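Local structure of collagen adhesin (2OKM) at residues P5-V10 with W22-N27. The protein probably binds collagen, this chain being the collagen-binding subdomain of a cell-wall-linked enterococcal surface adhesin. Residues are numbered along the deposited sequence; the frame is centred on the assembly and turned at random.
Sequences PFFYKV and WFLNVN. With SO4 (sulfate ion), chain B.
Y8 and V10 of strand 7-10 face N25 and F23 of strand 22-26 as hydrogen-bonded antiparallel pairs of a β hairpin, and N27 N adds a bond to F6 O (2.7 Å) just beyond the strand. Y8 lies over N25, the tyrosine ring and the amide stacked with planes 20° apart. N25 CB makes a CH-pi contact, 3.6 Å from the ring centroid of Y8, while N25 ND2 sits above the rim. A chi1 of 73° swings the Y8 ring across to N25. Asparagine suits this place: its short side chain lays CB over the ring and the amide toward the rim, and ND2 also gives a weak bond to Y8 O, which already accepts N25 N at 2.9 Å. On the other face F7, K9 and V26 touch the second sheet, at I39 and I126, Y124 and I37 respectively, while L24 packs on V104 and Y106. Apolar F7 and V26 fit this buried layer, V26 CG2 meeting the F7 ring edge at CD2 (3.7 Å). The K9 stem lies side by side with L24, CD to CD2 3.6 Å. Extended until it bends at chi4 (63°), K9 brings NZ to 3.0 Å from W22 CE3, obliquely to the indole, and to a hydrogen bond with Y106 OH. A buried lysine is thus accommodated by aliphatic packing along its stem and a polar partner for its ammonium group.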
# COMPACT_ATOMS: atom_id res chain seq x y z
N PRO A 5 12.00 6.10 2.28
CA PRO A 5 11.22 6.66 3.39
C PRO A 5 10.55 5.46 4.05
O PRO A 5 10.54 4.37 3.47
CB PRO A 5 10.22 7.57 2.69
CG PRO A 5 10.06 6.95 1.34
CD PRO A 5 11.47 6.54 0.98
N PHE A 6 10.00 5.64 5.24
CA PHE A 6 9.33 4.53 5.90
C PHE A 6 8.17 4.09 5.02
O PHE A 6 7.84 2.90 4.96
CB PHE A 6 8.78 4.94 7.27
CG PHE A 6 8.09 3.82 7.98
CD1 PHE A 6 8.82 2.83 8.62
CD2 PHE A 6 6.70 3.73 7.95
CE1 PHE A 6 8.17 1.75 9.22
CE2 PHE A 6 6.05 2.65 8.55
CZ PHE A 6 6.79 1.66 9.18
N PHE A 7 7.55 5.05 4.35
CA PHE A 7 6.44 4.73 3.47
C PHE A 7 6.32 5.65 2.27
O PHE A 7 6.50 6.86 2.38
CB PHE A 7 5.10 4.76 4.23
CG PHE A 7 3.91 4.49 3.34
CD1 PHE A 7 3.21 5.53 2.75
CD2 PHE A 7 3.53 3.18 3.05
CE1 PHE A 7 2.15 5.28 1.87
CE2 PHE A 7 2.48 2.91 2.18
CZ PHE A 7 1.79 3.97 1.58
N TYR A 8 6.03 5.05 1.13
CA TYR A 8 5.80 5.82 -0.07
C TYR A 8 4.92 5.02 -1.01
O TYR A 8 4.85 3.79 -0.94
CB TYR A 8 7.11 6.25 -0.76
CG TYR A 8 7.88 5.17 -1.48
CD1 TYR A 8 8.79 4.37 -0.79
CD2 TYR A 8 7.75 5.00 -2.86
CE1 TYR A 8 9.56 3.43 -1.47
CE2 TYR A 8 8.52 4.07 -3.54
CZ TYR A 8 9.42 3.29 -2.84
OH TYR A 8 10.19 2.37 -3.52
N LYS A 9 4.25 5.75 -1.89
CA LYS A 9 3.35 5.14 -2.83
C LYS A 9 3.56 5.67 -4.24
O LYS A 9 3.70 6.88 -4.44
CB LYS A 9 1.94 5.44 -2.35
CG LYS A 9 0.87 4.99 -3.27
CD LYS A 9 -0.42 5.42 -2.67
CE LYS A 9 -1.39 5.49 -3.75
NZ LYS A 9 -1.59 4.14 -4.33
N VAL A 10 3.59 4.75 -5.20
CA VAL A 10 3.75 5.11 -6.60
C VAL A 10 2.90 4.18 -7.45
O VAL A 10 2.37 3.17 -6.97
CB VAL A 10 5.21 4.98 -7.08
CG1 VAL A 10 6.07 6.03 -6.42
CG2 VAL A 10 5.74 3.58 -6.77
N TRP A 22 -0.76 0.06 -8.80
CA TRP A 22 -0.36 0.84 -7.64
C TRP A 22 0.55 0.04 -6.72
O TRP A 22 0.50 -1.20 -6.70
CB TRP A 22 -1.60 1.30 -6.85
CG TRP A 22 -2.40 2.38 -7.54
CD1 TRP A 22 -3.61 2.25 -8.15
CD2 TRP A 22 -2.03 3.76 -7.68
NE1 TRP A 22 -4.02 3.46 -8.67
CE2 TRP A 22 -3.06 4.41 -8.38
CE3 TRP A 22 -0.92 4.52 -7.26
CZ2 TRP A 22 -3.03 5.77 -8.70
CZ3 TRP A 22 -0.88 5.88 -7.58
CH2 TRP A 22 -1.93 6.49 -8.29
N PHE A 23 1.39 0.75 -5.98
CA PHE A 23 2.33 0.11 -5.06
C PHE A 23 2.40 0.85 -3.73
O PHE A 23 2.61 2.07 -3.70
CB PHE A 23 3.74 0.10 -5.66
CG PHE A 23 3.84 -0.54 -7.02
CD1 PHE A 23 3.42 0.14 -8.16
CD2 PHE A 23 4.39 -1.81 -7.17
CE1 PHE A 23 3.54 -0.43 -9.42
CE2 PHE A 23 4.51 -2.40 -8.43
CZ PHE A 23 4.09 -1.70 -9.56
N LEU A 24 2.22 0.11 -2.64
CA LEU A 24 2.33 0.68 -1.31
C LEU A 24 3.63 0.08 -0.78
O LEU A 24 3.72 -1.12 -0.56
CB LEU A 24 1.15 0.26 -0.43
CG LEU A 24 -0.24 0.55 -1.01
CD1 LEU A 24 -1.29 0.10 -0.01
CD2 LEU A 24 -0.41 2.04 -1.32
N ASN A 25 4.64 0.93 -0.61
CA ASN A 25 5.96 0.48 -0.16
C ASN A 25 6.15 0.75 1.31
O ASN A 25 6.40 1.88 1.72
CB ASN A 25 7.02 1.18 -1.00
CG ASN A 25 6.90 0.84 -2.46
OD1 ASN A 25 7.29 -0.25 -2.89
ND2 ASN A 25 6.32 1.75 -3.24
N VAL A 26 6.04 -0.31 2.10
CA VAL A 26 6.11 -0.20 3.55
C VAL A 26 7.37 -0.72 4.22
O VAL A 26 7.71 -1.90 4.10
CB VAL A 26 4.89 -0.92 4.17
CG1 VAL A 26 4.84 -0.67 5.67
CG2 VAL A 26 3.61 -0.47 3.48
N ASN A 27 8.05 0.17 4.93
CA ASN A 27 9.25 -0.18 5.70
C ASN A 27 10.30 -0.95 4.89
O ASN A 27 10.80 -1.98 5.33
CB ASN A 27 8.80 -0.99 6.92
CG ASN A 27 9.88 -1.12 7.97
OD1 ASN A 27 10.77 -0.28 8.08
ND2 ASN A 27 9.79 -2.18 8.77
S SO4 B . 11.04 9.35 6.03
O1 SO4 B . 12.22 9.14 5.17
O2 SO4 B . 11.40 10.18 7.19
O3 SO4 B . 9.98 10.01 5.25
O4 SO4 B . 10.55 8.05 6.50